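Local atomic coordinates of fibronectin type III domain-containing protein (Simiduia agarivorans, PDB entry 6P2K), a protein that probably hydrolyses the beta-1,4-glucan backbone of xyloglucan, as a zinc-binding glycoside hydrolase of family 74 whose N-terminal part, present here, contains seven-bladed beta-propeller architecture. Residues B[36-40]-B[397-401]; B[51-55]-B[88-92]; B[73-77]-B[104-108]; B[93-97]-B[148-152]. All coordinates share one frame; numbering follows the deposited sequence.

Contact 1: B[36-40]-B[397-401]; sequences MEGVY and GTEST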
loop_
_atom_site.group_PDB
_atom_site.type_symbol
_atom_site.label_atom_id
_atom_site.label_comp_id
_atom_site.label_asym_id
_atom_site.label_seq_id
_atom_site.Cartn_x
_atom_site.Cartn_y
_atom_site.Cartn_z
ATOM N N MET B 36 -46.537 -16.681 -4.955
ATOM C CA MET B 36 -47.082 -15.399 -4.526
ATOM C C MET B 36 -47.282 -14.387 -5.650
ATOM O O MET B 36 -47.753 -13.281 -5.370
ATOM C CB MET B 36 -46.191 -14.778 -3.434
ATOM C CG MET B 36 -46.152 -15.601 -2.151
ATOM S SD MET B 36 -45.340 -14.805 -0.761
ATOM C CE MET B 36 -46.693 -13.849 -0.079
ATOM N N GLU B 37 -46.961 -14.723 -6.902
ATOM C CA GLU B 37 -47.160 -13.818 -8.032
ATOM C C GLU B 37 -48.090 -14.384 -9.094
ATOM O O GLU B 37 -48.238 -13.770 -10.156
ATOM C CB GLU B 37 -45.827 -13.461 -8.701
ATOM C CG GLU B 37 -45.011 -12.430 -7.972
ATOM C CD GLU B 37 -44.416 -12.978 -6.707
ATOM O OE1 GLU B 37 -44.515 -12.292 -5.671
ATOM O OE2 GLU B 37 -43.862 -14.100 -6.752
ATOM N N GLY B 38 -48.711 -15.534 -8.852
ATOM C CA GLY B 38 -49.506 -16.135 -9.903
ATOM C C GLY B 38 -48.619 -16.733 -10.980
ATOM O O GLY B 38 -47.542 -17.274 -10.704
ATOM N N VAL B 39 -49.065 -16.618 -12.228
ATOM C CA VAL B 39 -48.443 -17.289 -13.364
ATOM C C VAL B 39 -47.691 -16.264 -14.202
ATOM O O VAL B 39 -48.241 -15.211 -14.547
ATOM C CB VAL B 39 -49.490 -18.028 -14.217
ATOM C CG1 VAL B 39 -48.853 -18.592 -15.483
ATOM C CG2 VAL B 39 -50.152 -19.128 -13.411
ATOM N N TYR B 40 -46.437 -16.574 -14.530
ATOM C CA TYR B 40 -45.669 -15.825 -15.514
ATOM C C TYR B 40 -45.648 -16.576 -16.839
ATOM O O TYR B 40 -45.714 -17.807 -16.877
ATOM C CB TYR B 40 -44.229 -15.600 -15.057
ATOM C CG TYR B 40 -44.044 -14.664 -13.889
ATOM C CD1 TYR B 40 -44.037 -15.143 -12.586
ATOM C CD2 TYR B 40 -43.842 -13.301 -14.091
ATOM C CE1 TYR B 40 -43.846 -14.292 -11.516
ATOM C CE2 TYR B 40 -43.655 -12.440 -13.025
ATOM C CZ TYR B 40 -43.657 -12.943 -11.741
ATOM O OH TYR B 40 -43.463 -12.097 -10.678
ATOM N N GLY B 397 -37.652 -10.603 -15.449
ATOM C CA GLY B 397 -39.067 -10.268 -15.441
ATOM C C GLY B 397 -39.852 -10.805 -14.263
ATOM O O GLY B 397 -41.018 -10.414 -14.088
ATOM N N THR B 398 -39.287 -11.689 -13.450
ATOM C CA THR B 398 -39.945 -12.165 -12.243
ATOM C C THR B 398 -39.210 -11.648 -11.015
ATOM O O THR B 398 -38.009 -11.370 -11.062
ATOM C CB THR B 398 -40.002 -13.694 -12.197
ATOM O OG1 THR B 398 -38.724 -14.210 -11.802
ATOM C CG2 THR B 398 -40.382 -14.261 -13.555
ATOM N N GLU B 399 -39.947 -11.508 -9.918
ATOM C CA GLU B 399 -39.351 -11.204 -8.622
ATOM C C GLU B 399 -40.224 -11.829 -7.547
ATOM O O GLU B 399 -41.434 -11.583 -7.508
ATOM C CB GLU B 399 -39.213 -9.697 -8.389
ATOM C CG GLU B 399 -40.441 -8.877 -8.750
ATOM C CD GLU B 399 -40.516 -8.545 -10.227
ATOM O OE1 GLU B 399 -39.495 -8.071 -10.769
ATOM O OE2 GLU B 399 -41.590 -8.736 -10.838
ATOM N N SER B 400 -39.611 -12.638 -6.682
ATOM C CA SER B 400 -40.392 -13.403 -5.719
ATOM C C SER B 400 -39.743 -13.426 -4.339
ATOM O O SER B 400 -39.950 -14.373 -3.572
ATOM C CB SER B 400 -40.612 -14.837 -6.214
ATOM O OG SER B 400 -40.955 -14.855 -7.587
ATOM N N THR B 401 -38.981 -12.391 -3.994
ATOM C CA THR B 401 -38.280 -12.364 -2.719
ATOM C C THR B 401 -39.143 -11.719 -1.648
ATOM O O THR B 401 -39.892 -10.775 -1.918
ATOM C CB THR B 401 -36.959 -11.600 -2.824
ATOM O OG1 THR B 401 -37.220 -10.233 -3.177
ATOM C CG2 THR B 401 -36.050 -12.235 -3.866
HETATM O O HOH W 1 -43.885 -9.532 -10.781
#
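Tyr40 lays its ring against Thr398, and its side chain can be followed outward from CB. The first torsion (chi1 -69°) sets CG anti to the carbonyl carbon, sending the ring across the gap to the loop 397-401. There the Thr398 methyl, CG2, sits almost centrally over one face, 3.6 Å from the centroid of the Tyr40 ring and 9° off its normal, a CH-pi contact. Thr398 suits the place because it offers a methyl to the ring while its OG1 makes a weak hydrogen bond with Ala13 N. Further out, Tyr40 CE2 comes within 3.5 Å of the carbonyl Gly397 O, and Tyr40 CZ lies 3.8 Å from Thr398 CA. At the tip, Tyr40 OH meets a water at 2.6 Å. Shortened to alanine, Tyr40 would be likely to leave the Thr398 methyl without a ring to rest on and the water without its phenolic partner. Glu37 makes the second point of touch: its carboxyl carbon CD approaches Glu399 O to 3.4 Å, and Ser400 OG stands 3.1 Å from Glu37 OE2, a possible hydrogen bond whose proton has another acceptor within reach. At Gly397 the positive phi (123°) would push a beta carbon into the previous carbonyl oxygen, and glycine avoids this. Tyr40 belongs to strand 39-42, third in the blade 17-51, beside strand 30-34, whose Met32 touches both Tyr40 and Thr398; the partner loop joins strand 388-395 to strand 403-409, where the zinc ligand Asp405 lies, and the contact probably spans the two seven-bladed propellers of the family 74 fold.

Contact 2: B[51-55]-B[88-92]; sequences ITGNL and SNSYA. With PE3 (3,6,9,12,15,18,21,24,27,30,33,36,39-tridecaoxahentetracontane-1,41-diol), chain C.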
loop_
_atom_site.group_PDB
_atom_site.type_symbol
_atom_site.label_atom_id
_atom_site.label_comp_id
_atom_site.label_asym_id
_atom_site.label_seq_id
_atom_site.Cartn_x
_atom_site.Cartn_y
_atom_site.Cartn_z
ATOM N N ILE B 51 -45.921 -10.964 -16.849
ATOM C CA ILE B 51 -47.054 -11.315 -15.999
ATOM C C ILE B 51 -48.243 -11.730 -16.862
ATOM O O ILE B 51 -48.339 -11.399 -18.049
ATOM C CB ILE B 51 -47.423 -10.147 -15.070
ATOM C CG1 ILE B 51 -47.732 -8.894 -15.890
ATOM C CG2 ILE B 51 -46.317 -9.876 -14.078
ATOM C CD1 ILE B 51 -49.196 -8.563 -15.956
ATOM N N THR B 52 -49.155 -12.484 -16.252
ATOM C CA THR B 52 -50.404 -12.848 -16.912
ATOM C C THR B 52 -51.585 -12.252 -16.156
ATOM O O THR B 52 -51.412 -11.314 -15.372
ATOM C CB THR B 52 -50.540 -14.370 -17.020
ATOM O OG1 THR B 52 -50.748 -14.926 -15.718
ATOM C CG2 THR B 52 -49.283 -14.976 -17.633
ATOM N N GLY B 53 -52.784 -12.787 -16.374
ATOM C CA GLY B 53 -53.973 -12.205 -15.783
ATOM C C GLY B 53 -54.037 -12.364 -14.273
ATOM O O GLY B 53 -53.291 -13.125 -13.656
ATOM N N ASN B 54 -54.968 -11.625 -13.669
ATOM C CA ASN B 54 -55.146 -11.648 -12.222
ATOM C C ASN B 54 -55.914 -12.892 -11.793
ATOM O O ASN B 54 -56.999 -13.172 -12.309
ATOM C CB ASN B 54 -55.892 -10.400 -11.751
ATOM C CG ASN B 54 -55.075 -9.136 -11.909
ATOM O OD1 ASN B 54 -53.858 -9.141 -11.727
ATOM N ND2 ASN B 54 -55.744 -8.040 -12.248
ATOM N N LEU B 55 -55.354 -13.627 -10.840
ATOM C CA LEU B 55 -56.015 -14.775 -10.240
ATOM C C LEU B 55 -56.658 -14.377 -8.915
ATOM O O LEU B 55 -56.294 -13.374 -8.297
ATOM C CB LEU B 55 -55.022 -15.919 -10.016
ATOM C CG LEU B 55 -54.250 -16.409 -11.238
ATOM C CD1 LEU B 55 -52.941 -17.044 -10.816
ATOM C CD2 LEU B 55 -55.092 -17.397 -12.028
ATOM N N SER B 88 -54.043 -16.774 -21.300
ATOM C CA SER B 88 -53.594 -16.326 -19.969
ATOM C C SER B 88 -53.790 -14.828 -19.727
ATOM O O SER B 88 -53.370 -14.336 -18.675
ATOM C CB SER B 88 -52.124 -16.683 -19.672
ATOM O OG SER B 88 -51.235 -15.743 -20.253
ATOM N N ASN B 89 -54.414 -14.088 -20.646
ATOM C CA ASN B 89 -54.566 -12.650 -20.437
ATOM C C ASN B 89 -55.517 -12.350 -19.282
ATOM O O ASN B 89 -55.314 -11.382 -18.540
ATOM C CB ASN B 89 -55.048 -11.981 -21.725
ATOM C CG ASN B 89 -53.932 -11.801 -22.739
ATOM O OD1 ASN B 89 -52.800 -12.228 -22.516
ATOM N ND2 ASN B 89 -54.249 -11.170 -23.865
ATOM N N SER B 90 -56.562 -13.158 -19.119
ATOM C CA SER B 90 -57.477 -13.031 -17.993
ATOM C C SER B 90 -57.918 -14.421 -17.561
ATOM O O SER B 90 -57.862 -15.379 -18.334
ATOM C CB SER B 90 -58.699 -12.164 -18.339
ATOM O OG SER B 90 -59.546 -12.814 -19.272
ATOM N N TYR B 91 -58.362 -14.523 -16.309
ATOM C CA TYR B 91 -58.785 -15.791 -15.735
ATOM C C TYR B 91 -60.157 -15.655 -15.094
ATOM O O TYR B 91 -60.553 -14.576 -14.644
ATOM C CB TYR B 91 -57.796 -16.297 -14.680
ATOM C CG TYR B 91 -56.396 -16.550 -15.185
ATOM C CD1 TYR B 91 -56.074 -17.735 -15.834
ATOM C CD2 TYR B 91 -55.389 -15.610 -14.996
ATOM C CE1 TYR B 91 -54.794 -17.974 -16.288
ATOM C CE2 TYR B 91 -54.105 -15.841 -15.445
ATOM C CZ TYR B 91 -53.813 -17.023 -16.090
ATOM O OH TYR B 91 -52.535 -17.256 -16.540
ATOM N N ALA B 92 -60.875 -16.773 -15.055
ATOM C CA ALA B 92 -62.109 -16.907 -14.301
ATOM C C ALA B 92 -61.996 -18.144 -13.425
ATOM O O ALA B 92 -61.443 -19.165 -13.847
ATOM C CB ALA B 92 -63.330 -17.015 -15.223
HETATM O O43 PE3 C . -52.440 -9.667 -20.704
HETATM C C42 PE3 C . -52.719 -8.730 -19.662
HETATM C C41 PE3 C . -51.610 -8.820 -18.616
HETATM O O40 PE3 C . -51.790 -7.904 -17.521
HETATM C C39 PE3 C . -52.994 -8.118 -16.768
HETATM C C38 PE3 C . -52.981 -7.079 -15.654
HETATM O O37 PE3 C . -54.141 -7.188 -14.817
HETATM O O HOH W 2 -57.983 -12.054 -14.772
HETATM O O HOH W 3 -59.477 -14.302 -11.844
#
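Tyr91 and Thr52 meet through their hydroxyls, and the bond has one direction: Tyr91 OH donates to Thr52 OG1 at 3.0 Å. Thr52 OG1 approaches at the ring edge, in its plane, and is itself hydrogen-bonded to Val39 O, so both hydroxyls belong to one short chain of bonds. Loss of the phenolic hydroxyl, as in a phenylalanine at Tyr91, is likely to leave Thr52 OG1 without the donor that meets it at the ring edge. The backbone supplies the next link, Gly53 N to Ser88 O at 2.8 Å. A side chain on Gly53 would clash with Asn89 O, which explains the glycine. Asn54 O is satisfied by two waters. The first donates to Asn54 O at 2.9 Å and also accepts a hydrogen bond from Tyr91 N. The second donates to Asn54 O and to Tyr91 O, reaching Tyr91 O at 3.0 Å. Leu55 adds an apolar touch, CD2 lying over one face of the Tyr91 ring, 3.7 Å from its centroid. On the outer side a polyethylene glycol molecule brings its O37 to 3.1 Å from Asn54 ND2. The segment 88-92 closes an Asp-box-like turn between strands 80-84 and 92-93, while 51-55 leaves the outer strand 50-51 of the preceding blade for strand 60-66, so the contact bridges two successive propeller blades, with Tyr91 also touching Val39 and Val75.

Contact 3: B[73-77]-B[104-108]; sequences IFVGT and SIAFK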
loop_
_atom_site.group_PDB
_atom_site.type_symbol
_atom_site.label_atom_id
_atom_site.label_comp_id
_atom_site.label_asym_id
_atom_site.label_seq_id
_atom_site.Cartn_x
_atom_site.Cartn_y
_atom_site.Cartn_z
ATOM N N ILE B 73 -56.112 -22.248 -21.142
ATOM C CA ILE B 73 -55.111 -22.599 -20.141
ATOM C C ILE B 73 -55.807 -22.814 -18.804
ATOM O O ILE B 73 -56.662 -22.014 -18.409
ATOM C CB ILE B 73 -54.034 -21.505 -20.015
ATOM C CG1 ILE B 73 -53.238 -21.403 -21.312
ATOM C CG2 ILE B 73 -53.116 -21.776 -18.832
ATOM C CD1 ILE B 73 -52.703 -20.028 -21.566
ATOM N N PHE B 74 -55.436 -23.885 -18.112
ATOM C CA PHE B 74 -55.941 -24.176 -16.779
ATOM C C PHE B 74 -54.847 -23.931 -15.749
ATOM O O PHE B 74 -53.686 -24.297 -15.962
ATOM C CB PHE B 74 -56.446 -25.616 -16.683
ATOM C CG PHE B 74 -57.646 -25.890 -17.540
ATOM C CD1 PHE B 74 -58.925 -25.647 -17.063
ATOM C CD2 PHE B 74 -57.498 -26.385 -18.825
ATOM C CE1 PHE B 74 -60.036 -25.896 -17.853
ATOM C CE2 PHE B 74 -58.603 -26.637 -19.618
ATOM C CZ PHE B 74 -59.874 -26.391 -19.132
ATOM N N VAL B 75 -55.227 -23.304 -14.638
ATOM C CA VAL B 75 -54.308 -22.935 -13.567
ATOM C C VAL B 75 -54.895 -23.423 -12.251
ATOM O O VAL B 75 -55.980 -22.985 -11.851
ATOM C CB VAL B 75 -54.065 -21.416 -13.513
ATOM C CG1 VAL B 75 -53.163 -21.065 -12.339
ATOM C CG2 VAL B 75 -53.469 -20.921 -14.821
ATOM N N GLY B 76 -54.179 -24.323 -11.574
ATOM C CA GLY B 76 -54.595 -24.824 -10.285
ATOM C C GLY B 76 -53.932 -24.049 -9.165
ATOM O O GLY B 76 -52.704 -23.947 -9.111
ATOM N N THR B 77 -54.753 -23.493 -8.278
ATOM C CA THR B 77 -54.279 -22.685 -7.160
ATOM C C THR B 77 -54.798 -23.253 -5.843
ATOM O O THR B 77 -55.560 -24.221 -5.805
ATOM C CB THR B 77 -54.713 -21.222 -7.297
ATOM O OG1 THR B 77 -56.120 -21.113 -7.048
ATOM C CG2 THR B 77 -54.403 -20.695 -8.685
ATOM N N SER B 104 -52.806 -30.679 -10.148
ATOM C CA SER B 104 -52.570 -31.525 -11.312
ATOM C C SER B 104 -53.700 -31.336 -12.311
ATOM O O SER B 104 -54.874 -31.339 -11.928
ATOM C CB SER B 104 -52.467 -33.005 -10.918
ATOM O OG SER B 104 -51.753 -33.180 -9.707
ATOM N N ILE B 105 -53.346 -31.170 -13.585
ATOM C CA ILE B 105 -54.316 -31.141 -14.676
ATOM C C ILE B 105 -53.775 -32.001 -15.810
ATOM O O ILE B 105 -52.617 -31.847 -16.213
ATOM C CB ILE B 105 -54.602 -29.709 -15.176
ATOM C CG1 ILE B 105 -54.875 -28.765 -14.005
ATOM C CG2 ILE B 105 -55.784 -29.709 -16.131
ATOM C CD1 ILE B 105 -54.272 -27.386 -14.185
ATOM N N ALA B 106 -54.607 -32.908 -16.322
ATOM C CA ALA B 106 -54.191 -33.823 -17.375
ATOM C C ALA B 106 -55.315 -33.990 -18.388
ATOM O O ALA B 106 -56.488 -34.090 -18.016
ATOM C CB ALA B 106 -53.792 -35.190 -16.805
ATOM N N PHE B 107 -54.945 -34.027 -19.665
ATOM C CA PHE B 107 -55.885 -34.179 -20.764
ATOM C C PHE B 107 -55.827 -35.593 -21.332
ATOM O O PHE B 107 -54.831 -36.307 -21.190
ATOM C CB PHE B 107 -55.593 -33.166 -21.876
ATOM C CG PHE B 107 -55.682 -31.733 -21.435
ATOM C CD1 PHE B 107 -54.581 -31.090 -20.898
ATOM C CD2 PHE B 107 -56.866 -31.030 -21.563
ATOM C CE1 PHE B 107 -54.659 -29.774 -20.495
ATOM C CE2 PHE B 107 -56.949 -29.712 -21.162
ATOM C CZ PHE B 107 -55.843 -29.084 -20.627
ATOM N N LYS B 108 -56.908 -35.985 -21.988
ATOM C CA LYS B 108 -56.967 -37.301 -22.612
ATOM C C LYS B 108 -56.306 -37.250 -23.987
ATOM O O LYS B 108 -56.572 -36.324 -24.760
ATOM C CB LYS B 108 -58.413 -37.769 -22.737
ATOM C CG LYS B 108 -58.591 -39.109 -23.431
ATOM C CD LYS B 108 -60.012 -39.625 -23.253
ATOM C CE LYS B 108 -60.337 -40.726 -24.249
ATOM N NZ LYS B 108 -61.755 -41.176 -24.132
#
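Phe74 has its CG anti to the carbonyl carbon, a first torsion that turns its ring toward Phe107, while in Ile105 the same choice for CG1 (chi1 -48°) brings the terminal methyl CD1 up to Phe74 CB and Phe74 O. That methyl does most of the touching: Ile105 CD1 lies 3.6 Å from Phe74 O, 3.8 Å from Phe74 CB and 4.0 Å from Gly76 N, probing both backbone and side chain. The rings of Phe74 and Phe107 meet obliquely, their planes at 52° and their centroids 5.9 Å apart. Phe74 CD2 arrives at the edge of the Phe107 ring, 3.6 Å from Phe107 CZ. No hydrogen bond crosses between the strands, so branched aliphatic and aromatic residues are the natural choice: they fill the space between two sheets by shape alone. Strand 72-77 is the second of its blade and strand 102-108 the first of the next; the segments run in roughly opposite directions, at 153°, with their axes 7.6 Å apart at closest approach, and face each other as layers of adjoining blades, with Leu81 of strand 80-84 and Ile115 of strand 114-119 packed against both Phe74 and Ile105.

Contact 4: B[93-97]-B[148-152]; sequences LVPET and GSSWQ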
loop_
_atom_site.group_PDB
_atom_site.type_symbol
_atom_site.label_atom_id
_atom_site.label_comp_id
_atom_site.label_asym_id
_atom_site.label_seq_id
_atom_site.Cartn_x
_atom_site.Cartn_y
_atom_site.Cartn_z
ATOM N N LEU B 93 -62.518 -18.054 -12.206
ATOM C CA LEU B 93 -62.417 -19.169 -11.280
ATOM C C LEU B 93 -63.513 -20.191 -11.558
ATOM O O LEU B 93 -64.683 -19.830 -11.722
ATOM C CB LEU B 93 -62.493 -18.666 -9.844
ATOM C CG LEU B 93 -62.580 -19.739 -8.769
ATOM C CD1 LEU B 93 -61.202 -20.322 -8.470
ATOM C CD2 LEU B 93 -63.143 -19.062 -7.557
ATOM N N VAL B 94 -63.125 -21.462 -11.623
ATOM C CA VAL B 94 -64.061 -22.550 -11.892
ATOM C C VAL B 94 -64.921 -22.763 -10.652
ATOM O O VAL B 94 -64.386 -23.040 -9.569
ATOM C CB VAL B 94 -63.317 -23.833 -12.295
ATOM C CG1 VAL B 94 -64.304 -24.973 -12.526
ATOM C CG2 VAL B 94 -62.480 -23.587 -13.541
ATOM N N PRO B 95 -66.248 -22.648 -10.758
ATOM C CA PRO B 95 -67.079 -22.659 -9.543
ATOM C C PRO B 95 -67.092 -23.992 -8.817
ATOM O O PRO B 95 -67.202 -24.007 -7.584
ATOM C CB PRO B 95 -68.477 -22.292 -10.067
ATOM C CG PRO B 95 -68.249 -21.721 -11.437
ATOM C CD PRO B 95 -67.050 -22.433 -11.972
ATOM N N GLU B 96 -66.987 -25.111 -9.535
ATOM C CA GLU B 96 -67.036 -26.408 -8.871
ATOM C C GLU B 96 -65.800 -26.659 -8.021
ATOM O O GLU B 96 -65.858 -27.440 -7.064
ATOM C CB GLU B 96 -67.204 -27.524 -9.903
ATOM C CG GLU B 96 -68.493 -27.436 -10.695
ATOM C CD GLU B 96 -68.276 -26.927 -12.105
ATOM O OE1 GLU B 96 -68.840 -27.529 -13.040
ATOM O OE2 GLU B 96 -67.541 -25.930 -12.279
ATOM N N THR B 97 -64.684 -26.011 -8.341
ATOM C CA THR B 97 -63.441 -26.202 -7.610
ATOM C C THR B 97 -63.154 -25.076 -6.625
ATOM O O THR B 97 -62.031 -24.982 -6.121
ATOM C CB THR B 97 -62.272 -26.349 -8.588
ATOM O OG1 THR B 97 -62.035 -25.100 -9.253
ATOM C CG2 THR B 97 -62.577 -27.420 -9.624
ATOM N N GLY B 148 -64.316 -28.183 -20.021
ATOM C CA GLY B 148 -64.282 -27.246 -18.910
ATOM C C GLY B 148 -65.603 -26.593 -18.557
ATOM O O GLY B 148 -65.635 -25.799 -17.608
ATOM N N SER B 149 -66.701 -26.865 -19.264
ATOM C CA SER B 149 -67.982 -26.271 -18.890
ATOM C C SER B 149 -68.417 -26.731 -17.506
ATOM O O SER B 149 -68.896 -25.927 -16.696
ATOM C CB SER B 149 -69.051 -26.627 -19.925
ATOM O OG SER B 149 -68.564 -26.498 -21.246
ATOM N N SER B 150 -68.254 -28.020 -17.218
ATOM C CA SER B 150 -68.737 -28.604 -15.979
ATOM C C SER B 150 -67.738 -29.637 -15.480
ATOM O O SER B 150 -66.959 -30.201 -16.250
ATOM C CB SER B 150 -70.120 -29.240 -16.168
ATOM O OG SER B 150 -70.168 -29.989 -17.370
ATOM N N TRP B 151 -67.767 -29.878 -14.170
ATOM C CA TRP B 151 -66.881 -30.848 -13.539
ATOM C C TRP B 151 -67.662 -31.645 -12.510
ATOM O O TRP B 151 -68.394 -31.069 -11.700
ATOM C CB TRP B 151 -65.686 -30.168 -12.861
ATOM C CG TRP B 151 -64.923 -29.231 -13.739
ATOM C CD1 TRP B 151 -65.291 -27.971 -14.109
ATOM C CD2 TRP B 151 -63.646 -29.470 -14.342
ATOM N NE1 TRP B 151 -64.326 -27.413 -14.913
ATOM C CE2 TRP B 151 -63.305 -28.313 -15.071
ATOM C CE3 TRP B 151 -62.759 -30.552 -14.339
ATOM C CZ2 TRP B 151 -62.117 -28.207 -15.791
ATOM C CZ3 TRP B 151 -61.579 -30.445 -15.055
ATOM C CH2 TRP B 151 -61.269 -29.280 -15.770
ATOM N N GLN B 152 -67.501 -32.962 -12.538
ATOM C CA GLN B 152 -68.118 -33.848 -11.565
ATOM C C GLN B 152 -67.047 -34.393 -10.632
ATOM O O GLN B 152 -65.887 -34.561 -11.021
ATOM C CB GLN B 152 -68.862 -35.001 -12.248
ATOM C CG GLN B 152 -69.847 -34.557 -13.319
ATOM C CD GLN B 152 -69.165 -34.211 -14.629
ATOM O OE1 GLN B 152 -68.329 -34.967 -15.123
ATOM N NE2 GLN B 152 -69.504 -33.055 -15.189
#
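Glu96, in the link leaving the beta-propeller blade 60-93, bonds the backbone of Trp151, which ends the Asp-box-like turn of blade 102-155, the hairpin between its third and fourth strands. The bond runs from Trp151 N to Glu96 OE1 at 2.8 Å, the nitrogen lying well above the carboxylate plane (57° out of it). The other oxygen, Glu96 OE2, approaches the indole at its edge, 3.5 Å from Trp151 CD1, with carboxylate and ring planes turned 87° against each other. The bend at chi2 (105°) folds the carboxylate onto Trp151; a glutamate is long enough to span the gap, and its carboxylate oxygen is a good acceptor for a backbone N-H. Val94 supplies the apolar half: its CG1 methyl stands 3.4 Å from Trp151 NE1, its side chain crossing the indole at about a right angle. In the second shell, the turn is held by Asn146 OD1, which bonds Ser150 N and, weakly, Gly148 N; Gly148 has a positive phi that favours glycine. The indole itself is buried, a broad apolar group packing on Leu81 of the preceding blade and on Phe142 and Ile115 of its own. On the glutamate side, Thr97 OG1 is hydrogen-bonded to Leu81 N and closes the turn 94-97: Thr97 N at 3.2 Å and Thr97 OG1 at 3.1 Å both reach Val94 O, from the same face of its plane.

Contact 3 is the buried one, wholly apolar between facing strands. Contacts 2 and 4 join loops, and contact 1 a strand end with a loop; all three are only partly buried. Contacts 2 and 4 mix hydrogen bonds with ring packing, whereas contact 1 rests on CH-pi packing with less certain polar contacts. Contacts 3 and 4 join the same two blades, 60-93 and 102-155, and touch where Phe74 CE1 meets Trp151 CZ2; contact 2 joins the former blade to 17-51. In contacts 2 and 4 the aromatic residue takes the same place in an Asp-box-like turn, but waters bridge the first while a carboxylate reaches the second. Contact 1, nearest the centre of the chain, ties blade 17-51 to a segment very distant in sequence.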